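Local coordinates for protein alpha-L-rhamnosidase (Klebsiella oxytoca, PDB 4XHC) that hydrolyses alpha-L-rhamnosidic bonds as a family GH78 glycoside hydrolase, with rhamnose bound in its six-hairpin glycosidase domain, at residues A[109-114]-A[159-164]; A[121-126]-A[155-160]; A[366-371]-A[420-425]; A[426-431]-A[457-462]. All blocks are in the same frame, centred on the assembly; numbering follows the deposited sequence.

Contact 1. Residues A[109-114]-A[159-164]; sequences FLCQSA and DVLPAE
The amide N of A163 donates to the carbonyl O of C111 at 2.9 Å, and the return bond from C111 N to A163 O measures 3.1 Å. This reciprocal pair joins strands 106-115 and 163-166, antiparallel neighbours in the four-stranded sheet of the N-terminal beta sandwich. A163 O also receives a CA-H...O contact from CA of L110. L110 and E164 form the adjoining non-hydrogen-bonded pair, and their side chains run alongside each other on one face. CD2 of L110 rests on the methylene part of E164, 3.4 Å from its CG. E164 has CG anti to its backbone N (chi1 174°), which puts that methylene beside the leucine while OE2 hydrogen-bonds H108. A long acid suits this place because its stem can be greasy and its end polar. On the opposite face lie C111 and A163, with SG of C111 4.2 Å from CB of A163. Just before the strand, L161 splits its two methyls: CD2 meets the same SG, whereas CD1 reaches CB of S113 at 4.1 Å. P162, entered through a cis peptide bond, turns the chain into the strand and sets its CB 4.1 Å from CB of Q112. C111 also packs on L158 of the facing sheet. Backbone bonds therefore fix the register, while apolar side chains fill the inner face and the outer one tolerates charge beside an aliphatic surface.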
loop_
_atom_site.group_PDB
_atom_site.type_symbol
_atom_site.label_atom_id
_atom_site.label_comp_id
_atom_site.label_asym_id
_atom_site.label_seq_id
_atom_site.Cartn_x
_atom_site.Cartn_y
_atom_site.Cartn_z
ATOM N N PHE A 109 -15.207 1.232 1.909
ATOM C CA PHE A 109 -15.535 1.566 3.307
ATOM C C PHE A 109 -15.407 3.056 3.618
ATOM O O PHE A 109 -14.719 3.788 2.919
ATOM C CB PHE A 109 -14.698 0.739 4.295
ATOM C CG PHE A 109 -13.227 1.037 4.253
ATOM C CD1 PHE A 109 -12.711 2.150 4.901
ATOM C CD2 PHE A 109 -12.359 0.197 3.576
ATOM C CE1 PHE A 109 -11.359 2.432 4.860
ATOM C CE2 PHE A 109 -11.007 0.470 3.529
ATOM C CZ PHE A 109 -10.502 1.589 4.169
ATOM N N LEU A 110 -16.106 3.495 4.657
ATOM C CA LEU A 110 -15.999 4.859 5.156
ATOM C C LEU A 110 -15.448 4.799 6.560
ATOM O O LEU A 110 -15.798 3.905 7.322
ATOM C CB LEU A 110 -17.370 5.553 5.215
ATOM C CG LEU A 110 -18.251 5.708 3.971
ATOM C CD1 LEU A 110 -19.369 6.699 4.282
ATOM C CD2 LEU A 110 -17.462 6.171 2.759
ATOM N N CYS A 111 -14.609 5.763 6.916
ATOM C CA CYS A 111 -14.148 5.882 8.291
ATOM C C CYS A 111 -13.852 7.330 8.664
ATOM O O CYS A 111 -13.659 8.171 7.794
ATOM C CB CYS A 111 -12.923 4.986 8.536
ATOM S SG CYS A 111 -11.429 5.432 7.624
ATOM N N GLN A 112 -13.810 7.589 9.970
ATOM C CA GLN A 112 -13.724 8.942 10.505
ATOM C C GLN A 112 -13.026 9.005 11.859
ATOM O O GLN A 112 -12.853 7.998 12.537
ATOM C CB GLN A 112 -15.132 9.524 10.651
ATOM C CG GLN A 112 -16.031 8.717 11.568
ATOM C CD GLN A 112 -17.448 9.232 11.589
ATOM O OE1 GLN A 112 -18.046 9.476 10.549
ATOM N NE2 GLN A 112 -17.998 9.397 12.782
ATOM N N SER A 113 -12.655 10.217 12.245
ATOM C CA SER A 113 -11.905 10.464 13.478
ATOM C C SER A 113 -12.820 10.485 14.698
ATOM O O SER A 113 -14.008 10.755 14.577
ATOM C CB SER A 113 -11.137 11.792 13.348
ATOM O OG SER A 113 -10.979 12.455 14.590
ATOM N N ALA A 114 -12.256 10.175 15.865
ATOM C CA ALA A 114 -12.895 10.444 17.174
ATOM C C ALA A 114 -11.845 10.959 18.177
ATOM O O ALA A 114 -10.688 10.523 18.153
ATOM C CB ALA A 114 -13.575 9.188 17.712
ATOM N N ASP A 159 -4.231 10.316 4.959
ATOM C CA ASP A 159 -3.815 11.653 5.409
ATOM C C ASP A 159 -4.984 12.490 5.955
ATOM O O ASP A 159 -4.786 13.362 6.791
ATOM C CB ASP A 159 -3.126 12.437 4.274
ATOM C CG ASP A 159 -1.776 11.833 3.846
ATOM O OD1 ASP A 159 -0.913 11.605 4.722
ATOM O OD2 ASP A 159 -1.570 11.610 2.622
ATOM N N VAL A 160 -6.198 12.226 5.487
ATOM C CA VAL A 160 -7.341 13.094 5.762
ATOM C C VAL A 160 -8.571 12.294 6.173
ATOM O O VAL A 160 -8.928 11.323 5.514
ATOM C CB VAL A 160 -7.715 13.931 4.520
ATOM C CG1 VAL A 160 -8.890 14.854 4.828
ATOM C CG2 VAL A 160 -6.516 14.733 4.028
ATOM N N LEU A 161 -9.215 12.728 7.254
ATOM C CA LEU A 161 -10.445 12.115 7.750
ATOM C C LEU A 161 -11.528 13.193 7.850
ATOM O O LEU A 161 -11.210 14.346 8.104
ATOM C CB LEU A 161 -10.185 11.474 9.120
ATOM C CG LEU A 161 -9.110 10.368 9.124
ATOM C CD1 LEU A 161 -8.655 10.036 10.536
ATOM C CD2 LEU A 161 -9.605 9.113 8.419
ATOM N N PRO A 162 -12.796 12.862 7.623
ATOM C CA PRO A 162 -13.253 11.528 7.224
ATOM C C PRO A 162 -12.771 11.090 5.836
ATOM O O PRO A 162 -12.381 11.925 5.034
ATOM C CB PRO A 162 -14.788 11.675 7.230
ATOM C CG PRO A 162 -15.050 13.143 7.111
ATOM C CD PRO A 162 -13.917 13.800 7.827
ATOM N N ALA A 163 -12.825 9.786 5.574
ATOM C CA ALA A 163 -12.302 9.202 4.344
ATOM C C ALA A 163 -13.308 8.270 3.719
ATOM O O ALA A 163 -13.987 7.526 4.425
ATOM C CB ALA A 163 -11.033 8.424 4.643
ATOM N N GLU A 164 -13.395 8.310 2.391
ATOM C CA GLU A 164 -14.198 7.365 1.616
ATOM C C GLU A 164 -13.244 6.592 0.728
ATOM O O GLU A 164 -12.609 7.180 -0.127
ATOM C CB GLU A 164 -15.238 8.112 0.772
ATOM C CG GLU A 164 -16.043 7.223 -0.179
ATOM C CD GLU A 164 -17.471 7.717 -0.438
ATOM O OE1 GLU A 164 -17.772 8.909 -0.209
ATOM O OE2 GLU A 164 -18.303 6.892 -0.875
#

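Contact 2. Residues A[121-126]-A[155-160]; sequences PAHLQL and DLWLDV
H123 and W157 are a non-hydrogen-bonded pair where strand 122-129 runs antiparallel to strand 153-158, the edge strand, within this chain, of the six-stranded sheet of the N-terminal beta sandwich. From its CB, which lies 3.8 Å from NE1 of W157, the histidine reaches out over the indole. CG also meets NE1, CD2 comes over CE2 while facing the backbone O of L156 at its edge, and NE2 ends 3.5 Å from CZ2. The two side chains point the same way, and the imidazole forms an offset stack on the five-membered ring, with planes 14° apart. The first torsion, 174°, extends the side chain away from its backbone N, and the tip is aimed along the sheet at D155. NE2 donates to OD2 of D155 at 3.1 Å, in the imidazole plane and on the anti lone pair of the carboxylate, so stack and bond together fix the ring's rotation. Histidine fits because it is both flat and a donor.

The other face is apolar: L124 CD1 touches L158 CD1 at 4.1 Å and L126 CD1 touches L156 CD1 at 4.0 Å. Leucines belong here, since this side packs on strand 106-115. The H123 and W157 face borders the second subunit, where W157 packs on R169 of that subunit; D159, just past the strand, forms a salt bridge with the same arginine. Q125 adds a second bond to D155: NE2 reaches OD1 at 2.7 Å from the syn side, somewhat out of the carboxylate plane, in a bent bond, with OD1 in the amide plane.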
loop_
_atom_site.group_PDB
_atom_site.type_symbol
_atom_site.label_atom_id
_atom_site.label_comp_id
_atom_site.label_asym_id
_atom_site.label_seq_id
_atom_site.Cartn_x
_atom_site.Cartn_y
_atom_site.Cartn_z
ATOM N N PRO A 121 -1.342 10.881 9.926
ATOM C CA PRO A 121 -1.999 9.894 9.076
ATOM C C PRO A 121 -2.457 8.665 9.855
ATOM O O PRO A 121 -1.873 8.333 10.886
ATOM C CB PRO A 121 -0.899 9.488 8.080
ATOM C CG PRO A 121 0.077 10.606 8.104
ATOM C CD PRO A 121 0.037 11.155 9.497
ATOM N N ALA A 122 -3.497 8.004 9.370
ATOM C CA ALA A 122 -3.923 6.741 9.950
ATOM C C ALA A 122 -3.379 5.591 9.097
ATOM O O ALA A 122 -3.680 5.506 7.903
ATOM C CB ALA A 122 -5.437 6.685 10.023
ATOM N N HIS A 123 -2.580 4.719 9.705
ATOM C CA HIS A 123 -1.947 3.626 8.984
ATOM C C HIS A 123 -2.687 2.323 9.273
ATOM O O HIS A 123 -2.713 1.854 10.401
ATOM C CB HIS A 123 -0.467 3.544 9.380
ATOM C CG HIS A 123 0.265 2.365 8.820
ATOM N ND1 HIS A 123 1.451 1.910 9.356
ATOM C CD2 HIS A 123 -0.016 1.547 7.780
ATOM C CE1 HIS A 123 1.869 0.861 8.671
ATOM N NE2 HIS A 123 0.999 0.620 7.707
ATOM N N LEU A 124 -3.295 1.749 8.240
ATOM C CA LEU A 124 -4.041 0.509 8.365
ATOM C C LEU A 124 -3.369 -0.586 7.579
ATOM O O LEU A 124 -2.621 -0.317 6.653
ATOM C CB LEU A 124 -5.447 0.660 7.790
ATOM C CG LEU A 124 -6.347 1.733 8.368
ATOM C CD1 LEU A 124 -7.591 1.849 7.506
ATOM C CD2 LEU A 124 -6.711 1.413 9.806
ATOM N N GLN A 125 -3.690 -1.822 7.941
ATOM C CA GLN A 125 -3.286 -2.996 7.192
ATOM C C GLN A 125 -4.486 -3.907 7.018
ATOM O O GLN A 125 -5.131 -4.271 8.004
ATOM C CB GLN A 125 -2.198 -3.744 7.953
ATOM C CG GLN A 125 -1.990 -5.192 7.524
ATOM C CD GLN A 125 -0.545 -5.555 7.472
ATOM O OE1 GLN A 125 -0.043 -6.336 8.291
ATOM N NE2 GLN A 125 0.151 -4.970 6.514
ATOM N N LEU A 126 -4.760 -4.285 5.768
ATOM C CA LEU A 126 -5.866 -5.176 5.438
ATOM C C LEU A 126 -5.351 -6.511 4.937
ATOM O O LEU A 126 -4.371 -6.564 4.203
ATOM C CB LEU A 126 -6.744 -4.548 4.362
ATOM C CG LEU A 126 -7.226 -3.118 4.596
ATOM C CD1 LEU A 126 -8.201 -2.741 3.505
ATOM C CD2 LEU A 126 -7.889 -2.963 5.954
ATOM N N ASP A 155 -1.614 -2.201 2.553
ATOM C CA ASP A 155 -1.417 -1.144 3.549
ATOM C C ASP A 155 -1.964 0.174 3.025
ATOM O O ASP A 155 -1.892 0.453 1.841
ATOM C CB ASP A 155 0.054 -0.999 3.999
ATOM C CG ASP A 155 0.519 -2.174 4.882
ATOM O OD1 ASP A 155 0.343 -3.329 4.416
ATOM O OD2 ASP A 155 1.037 -1.952 6.021
ATOM N N LEU A 156 -2.527 0.970 3.924
ATOM C CA LEU A 156 -3.112 2.262 3.591
ATOM C C LEU A 156 -2.653 3.322 4.559
ATOM O O LEU A 156 -2.573 3.077 5.757
ATOM C CB LEU A 156 -4.630 2.196 3.696
ATOM C CG LEU A 156 -5.321 1.285 2.695
ATOM C CD1 LEU A 156 -6.755 1.011 3.126
ATOM C CD2 LEU A 156 -5.267 1.931 1.314
ATOM N N TRP A 157 -2.365 4.508 4.032
ATOM C CA TRP A 157 -2.108 5.681 4.851
ATOM C C TRP A 157 -3.142 6.743 4.504
ATOM O O TRP A 157 -3.105 7.317 3.426
ATOM C CB TRP A 157 -0.688 6.220 4.615
ATOM C CG TRP A 157 0.405 5.372 5.227
ATOM C CD1 TRP A 157 1.035 5.569 6.432
ATOM C CD2 TRP A 157 0.975 4.190 4.669
ATOM N NE1 TRP A 157 1.960 4.578 6.649
ATOM C CE2 TRP A 157 1.939 3.717 5.584
ATOM C CE3 TRP A 157 0.763 3.483 3.479
ATOM C CZ2 TRP A 157 2.688 2.576 5.349
ATOM C CZ3 TRP A 157 1.508 2.349 3.244
ATOM C CH2 TRP A 157 2.467 1.907 4.176
ATOM N N LEU A 158 -4.055 7.009 5.426
ATOM C CA LEU A 158 -5.068 8.038 5.230
ATOM C C LEU A 158 -4.581 9.359 5.820
ATOM O O LEU A 158 -4.523 9.501 7.040
ATOM C CB LEU A 158 -6.367 7.619 5.908
ATOM C CG LEU A 158 -6.789 6.189 5.592
ATOM C CD1 LEU A 158 -8.035 5.789 6.362
ATOM C CD2 LEU A 158 -7.007 6.052 4.100
ATOM N N ASP A 159 -4.231 10.316 4.959
ATOM C CA ASP A 159 -3.815 11.653 5.409
ATOM C C ASP A 159 -4.984 12.490 5.955
ATOM O O ASP A 159 -4.786 13.362 6.791
ATOM C CB ASP A 159 -3.126 12.437 4.274
ATOM C CG ASP A 159 -1.776 11.833 3.846
ATOM O OD1 ASP A 159 -0.913 11.605 4.722
ATOM O OD2 ASP A 159 -1.570 11.610 2.622
ATOM N N VAL A 160 -6.198 12.226 5.487
ATOM C CA VAL A 160 -7.341 13.094 5.762
ATOM C C VAL A 160 -8.571 12.294 6.173
ATOM O O VAL A 160 -8.928 11.323 5.514
ATOM C CB VAL A 160 -7.715 13.931 4.520
ATOM C CG1 VAL A 160 -8.890 14.854 4.828
ATOM C CG2 VAL A 160 -6.516 14.733 4.028
#

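Contact 3. Residues A[366-371]-A[420-425]; sequences NKQAAA and YVSGAR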
loop_
_atom_site.group_PDB
_atom_site.type_symbol
_atom_site.label_atom_id
_atom_site.label_comp_id
_atom_site.label_asym_id
_atom_site.label_seq_id
_atom_site.Cartn_x
_atom_site.Cartn_y
_atom_site.Cartn_z
ATOM N N ASN A 366 3.954 -41.075 -12.810
ATOM C CA ASN A 366 4.399 -41.316 -14.170
ATOM C C ASN A 366 3.236 -41.172 -15.127
ATOM O O ASN A 366 2.212 -41.841 -14.979
ATOM C CB ASN A 366 5.006 -42.700 -14.351
ATOM C CG ASN A 366 5.515 -42.906 -15.765
ATOM O OD1 ASN A 366 4.750 -43.233 -16.680
ATOM N ND2 ASN A 366 6.804 -42.654 -15.966
ATOM N N LYS A 367 3.416 -40.341 -16.143
ATOM C CA LYS A 367 2.282 -39.866 -16.935
ATOM C C LYS A 367 2.049 -40.552 -18.279
ATOM O O LYS A 367 1.092 -40.235 -18.968
ATOM C CB LYS A 367 2.423 -38.356 -17.109
ATOM C CG LYS A 367 2.031 -37.637 -15.834
ATOM C CD LYS A 367 2.706 -36.300 -15.695
ATOM C CE LYS A 367 2.239 -35.622 -14.433
ATOM N NZ LYS A 367 2.404 -34.157 -14.578
ATOM N N GLN A 368 2.882 -41.517 -18.632
ATOM C CA GLN A 368 2.821 -42.126 -19.964
ATOM C C GLN A 368 1.478 -42.758 -20.308
ATOM O O GLN A 368 0.918 -42.481 -21.351
ATOM C CB GLN A 368 3.913 -43.171 -20.103
ATOM C CG GLN A 368 3.772 -44.031 -21.333
ATOM C CD GLN A 368 4.940 -44.980 -21.499
ATOM O OE1 GLN A 368 5.186 -45.855 -20.657
ATOM N NE2 GLN A 368 5.650 -44.834 -22.604
ATOM N N ALA A 369 0.971 -43.621 -19.440
ATOM C CA ALA A 369 -0.280 -44.347 -19.718
ATOM C C ALA A 369 -1.486 -43.408 -19.788
ATOM O O ALA A 369 -2.330 -43.548 -20.660
ATOM C CB ALA A 369 -0.515 -45.429 -18.673
ATOM N N ALA A 370 -1.568 -42.464 -18.854
ATOM C CA ALA A 370 -2.646 -41.481 -18.854
ATOM C C ALA A 370 -2.618 -40.648 -20.124
ATOM O O ALA A 370 -3.657 -40.393 -20.709
ATOM C CB ALA A 370 -2.555 -40.582 -17.629
ATOM N N ALA A 371 -1.428 -40.229 -20.548
ATOM C CA ALA A 371 -1.266 -39.486 -21.795
ATOM C C ALA A 371 -1.708 -40.300 -23.021
ATOM O O ALA A 371 -2.338 -39.768 -23.930
ATOM C CB ALA A 371 0.178 -39.046 -21.956
ATOM N N TYR A 420 -3.366 -51.207 -15.837
ATOM C CA TYR A 420 -2.351 -50.749 -16.769
ATOM C C TYR A 420 -1.142 -50.218 -15.985
ATOM O O TYR A 420 -1.303 -49.568 -14.954
ATOM C CB TYR A 420 -2.909 -49.652 -17.687
ATOM C CG TYR A 420 -4.024 -50.098 -18.619
ATOM C CD1 TYR A 420 -3.741 -50.718 -19.835
ATOM C CD2 TYR A 420 -5.361 -49.885 -18.288
ATOM C CE1 TYR A 420 -4.757 -51.116 -20.689
ATOM C CE2 TYR A 420 -6.384 -50.284 -19.132
ATOM C CZ TYR A 420 -6.081 -50.892 -20.335
ATOM O OH TYR A 420 -7.103 -51.284 -21.178
ATOM N N VAL A 421 0.058 -50.494 -16.489
ATOM C CA VAL A 421 1.282 -49.932 -15.937
ATOM C C VAL A 421 1.773 -48.749 -16.787
ATOM O O VAL A 421 1.386 -48.592 -17.941
ATOM C CB VAL A 421 2.392 -50.993 -15.805
ATOM C CG1 VAL A 421 1.910 -52.152 -14.949
ATOM C CG2 VAL A 421 2.862 -51.495 -17.165
ATOM N N SER A 422 2.633 -47.919 -16.206
ATOM C CA SER A 422 3.098 -46.689 -16.853
ATOM C C SER A 422 4.601 -46.463 -16.614
ATOM O O SER A 422 5.088 -46.571 -15.485
ATOM C CB SER A 422 2.280 -45.503 -16.330
ATOM O OG SER A 422 2.517 -44.323 -17.086
ATOM N N GLY A 423 5.325 -46.160 -17.688
ATOM C CA GLY A 423 6.758 -45.877 -17.622
ATOM C C GLY A 423 7.649 -47.095 -17.511
ATOM O O GLY A 423 7.178 -48.209 -17.299
ATOM N N ALA A 424 8.952 -46.862 -17.615
ATOM C CA ALA A 424 9.962 -47.918 -17.515
ATOM C C ALA A 424 9.944 -48.691 -16.195
ATOM O O ALA A 424 10.299 -49.856 -16.180
ATOM C CB ALA A 424 11.349 -47.344 -17.760
ATOM N N ARG A 425 9.529 -48.070 -15.099
ATOM C CA ARG A 425 9.428 -48.790 -13.821
ATOM C C ARG A 425 8.014 -49.368 -13.540
ATOM O O ARG A 425 7.724 -49.815 -12.431
ATOM C CB ARG A 425 9.921 -47.902 -12.677
ATOM C CG ARG A 425 11.402 -48.064 -12.402
ATOM C CD ARG A 425 12.001 -46.851 -11.694
ATOM N NE ARG A 425 11.150 -46.343 -10.593
ATOM C CZ ARG A 425 11.026 -46.924 -9.393
ATOM N NH1 ARG A 425 11.669 -48.061 -9.121
ATOM N NH2 ARG A 425 10.247 -46.371 -8.466
#
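N366 and S422 meet through their polar ends at the N-terminal end of helix 368-389, where a side-chain cap from N366 is shared with the loop 420-425 and Q368 reaches alongside to G423. N366 stretches toward the loop, a chi1 of -178° carrying its amide directly away from the backbone N and bringing OD1 between two donors. The hydroxyl of S422 approaches in the amide plane, on a lone pair, and donates at a modelled 2.5 Å, a length not to be over-read at this resolution; N of Q368 comes from above that plane, at 3.2 Å, as the capping bond. S422 turns its OG toward the helix, where it also accepts from N of A369 at 2.9 Å in a nearly straight bond (170°). Serine suits the spot because one short hydroxyl both gives and takes, serving a helix amide and OD1 of N366; ND2 is held by D351.

Q368 stretches past the serine, its chain extended beyond CG, while its NE2 is held by the carbonyl of V349. A369, being small, lets its CB lie 3.6 Å from CB of S422. G423 has a positive phi (79°) that glycine adopts easily, and its N donates to OE1 of Q368 at 3.0 Å.

Contact 4. Residues A[426-431]-A[457-462]; sequences RQVSWA and NPPAVA
W430 and P459 form the close-packed part of this contact, their side chains crossing at about a right angle. CD of the proline sits over one face of the indole, a CH-pi contact 4.0 Å from the centroid of the five-membered ring, and CB of P459 lies 3.7 Å from CD1 of W430. Proline suits an indole face because its C-H groups next to the nitrogen are slightly positive and can point at the pi face. The tryptophan has CG anti to its carbonyl carbon (chi1 -81°), which swings the indole back over the loop and brings NE1 to O of P459, a weak bond of 3.4 Å. Its backbone N makes a much straighter bond, with an N-H...O angle of 172°, to O of V461 at 3.2 Å. The same carbonyl takes a water that in turn accepts from N of A431. Buried S429, the N-cap of helix 430-438 with OG bonded to S432, sets its CB 3.9 Å from CB of V461, and Q427 lays its amide, committed to S364 and N366, across CG2 of V461.

The looser side holds V428, whose CG1 meets CB of P459 at 4.0 Å, and the solvent-exposed P458 and A460; P458 offers just CB to W430 CZ2. The loop that follows helix 444-456 thus lies against this helix start, with L454 touching both W430 and P459, and Y472 of helix 466-478 meeting the indole edge-to-face.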
loop_
_atom_site.group_PDB
_atom_site.type_symbol
_atom_site.label_atom_id
_atom_site.label_comp_id
_atom_site.label_asym_id
_atom_site.label_seq_id
_atom_site.Cartn_x
_atom_site.Cartn_y
_atom_site.Cartn_z
ATOM N N ARG A 426 7.146 -49.363 -14.548
ATOM C CA ARG A 426 5.858 -50.074 -14.499
ATOM C C ARG A 426 5.014 -49.697 -13.288
ATOM O O ARG A 426 4.511 -50.557 -12.556
ATOM C CB ARG A 426 6.066 -51.600 -14.567
ATOM C CG ARG A 426 6.708 -52.088 -15.862
ATOM C CD ARG A 426 7.017 -53.578 -15.821
ATOM N NE ARG A 426 5.789 -54.373 -15.772
ATOM C CZ ARG A 426 5.012 -54.651 -16.820
ATOM N NH1 ARG A 426 5.324 -54.210 -18.038
ATOM N NH2 ARG A 426 3.907 -55.372 -16.642
ATOM N N GLN A 427 4.854 -48.393 -13.112
ATOM C CA GLN A 427 4.072 -47.827 -12.010
ATOM C C GLN A 427 2.582 -48.045 -12.209
ATOM O O GLN A 427 2.096 -47.948 -13.326
ATOM C CB GLN A 427 4.331 -46.322 -11.913
ATOM C CG GLN A 427 3.794 -45.667 -10.652
ATOM C CD GLN A 427 3.748 -44.154 -10.745
ATOM O OE1 GLN A 427 2.989 -43.596 -11.527
ATOM N NE2 GLN A 427 4.555 -43.486 -9.946
ATOM N N VAL A 428 1.877 -48.300 -11.105
ATOM C CA VAL A 428 0.425 -48.451 -11.083
ATOM C C VAL A 428 -0.230 -47.253 -10.379
ATOM O O VAL A 428 -0.071 -47.060 -9.157
ATOM C CB VAL A 428 0.025 -49.746 -10.352
ATOM C CG1 VAL A 428 -1.483 -49.951 -10.404
ATOM C CG2 VAL A 428 0.737 -50.941 -10.962
ATOM N N SER A 429 -0.975 -46.462 -11.146
ATOM C CA SER A 429 -1.625 -45.255 -10.629
ATOM C C SER A 429 -3.126 -45.302 -10.863
ATOM O O SER A 429 -3.609 -46.116 -11.649
ATOM C CB SER A 429 -1.050 -44.011 -11.314
ATOM O OG SER A 429 -1.350 -43.972 -12.710
ATOM N N TRP A 430 -3.869 -44.445 -10.170
ATOM C CA TRP A 430 -5.296 -44.289 -10.465
ATOM C C TRP A 430 -5.485 -43.639 -11.832
ATOM O O TRP A 430 -6.389 -44.009 -12.581
ATOM C CB TRP A 430 -5.988 -43.416 -9.419
ATOM C CG TRP A 430 -6.350 -44.115 -8.173
ATOM C CD1 TRP A 430 -5.503 -44.511 -7.187
ATOM C CD2 TRP A 430 -7.660 -44.480 -7.747
ATOM N NE1 TRP A 430 -6.203 -45.109 -6.176
ATOM C CE2 TRP A 430 -7.531 -45.100 -6.495
ATOM C CE3 TRP A 430 -8.932 -44.349 -8.303
ATOM C CZ2 TRP A 430 -8.619 -45.584 -5.786
ATOM C CZ3 TRP A 430 -10.020 -44.831 -7.593
ATOM C CH2 TRP A 430 -9.853 -45.441 -6.342
ATOM N N ALA A 431 -4.642 -42.662 -12.143
ATOM C CA ALA A 431 -4.808 -41.882 -13.354
ATOM C C ALA A 431 -4.755 -42.752 -14.624
ATOM O O ALA A 431 -5.597 -42.629 -15.512
ATOM C CB ALA A 431 -3.756 -40.788 -13.407
ATOM N N ASN A 457 -9.117 -52.969 -4.739
ATOM C CA ASN A 457 -7.659 -53.059 -4.724
ATOM C C ASN A 457 -7.004 -51.760 -5.223
ATOM O O ASN A 457 -6.407 -51.707 -6.309
ATOM C CB ASN A 457 -7.240 -54.267 -5.540
ATOM C CG ASN A 457 -5.816 -54.644 -5.311
ATOM O OD1 ASN A 457 -4.989 -54.558 -6.213
ATOM N ND2 ASN A 457 -5.514 -55.066 -4.098
ATOM N N PRO A 458 -7.109 -50.698 -4.404
ATOM C CA PRO A 458 -6.671 -49.354 -4.789
ATOM C C PRO A 458 -5.153 -49.218 -5.072
ATOM O O PRO A 458 -4.343 -49.597 -4.224
ATOM C CB PRO A 458 -7.069 -48.491 -3.576
ATOM C CG PRO A 458 -7.890 -49.353 -2.672
ATOM C CD PRO A 458 -7.520 -50.763 -2.985
ATOM N N PRO A 459 -4.780 -48.687 -6.256
ATOM C CA PRO A 459 -3.411 -48.319 -6.618
ATOM C C PRO A 459 -2.743 -47.385 -5.620
ATOM O O PRO A 459 -3.402 -46.615 -4.942
ATOM C CB PRO A 459 -3.580 -47.580 -7.957
ATOM C CG PRO A 459 -4.791 -48.185 -8.559
ATOM C CD PRO A 459 -5.695 -48.500 -7.395
ATOM N N ALA A 460 -1.419 -47.417 -5.607
ATOM C CA ALA A 460 -0.634 -46.667 -4.637
ATOM C C ALA A 460 -0.642 -45.155 -4.896
ATOM O O ALA A 460 -0.622 -44.368 -3.956
ATOM C CB ALA A 460 0.801 -47.197 -4.625
ATOM N N VAL A 461 -0.609 -44.747 -6.162
ATOM C CA VAL A 461 -0.460 -43.334 -6.496
ATOM C C VAL A 461 -1.840 -42.709 -6.635
ATOM O O VAL A 461 -2.544 -42.932 -7.636
ATOM C CB VAL A 461 0.363 -43.133 -7.785
ATOM C CG1 VAL A 461 0.444 -41.650 -8.145
ATOM C CG2 VAL A 461 1.759 -43.706 -7.614
ATOM N N ALA A 462 -2.207 -41.918 -5.635
ATOM C CA ALA A 462 -3.584 -41.484 -5.460
ATOM C C ALA A 462 -3.900 -40.211 -6.228
ATOM O O ALA A 462 -2.999 -39.559 -6.764
ATOM C CB ALA A 462 -3.868 -41.275 -3.983
HETATM O O HOH W 1 -3.254 -41.311 -9.908
#

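Contacts 1 and 2 are both antiparallel strand pairings, one in each sheet of the N-terminal sandwich; they are stacked face to face through their apolar sides, and both reach the second subunit. Contacts 3 and 4 lie in the glycosidase domain, with no other subunit touching them, and their centres lie about 55 Å and 53 Å from that of contact 2. They fasten loops to two helix starts, and Q427 links them, its OE1 accepting from N366 N and its backbone O probably from S422 N. All four contacts are partly buried. Regular backbone pairing dominates the sandwich; side-chain hydrogen bonds round one helix cap dominate contact 3, and proline-indole packing contact 4.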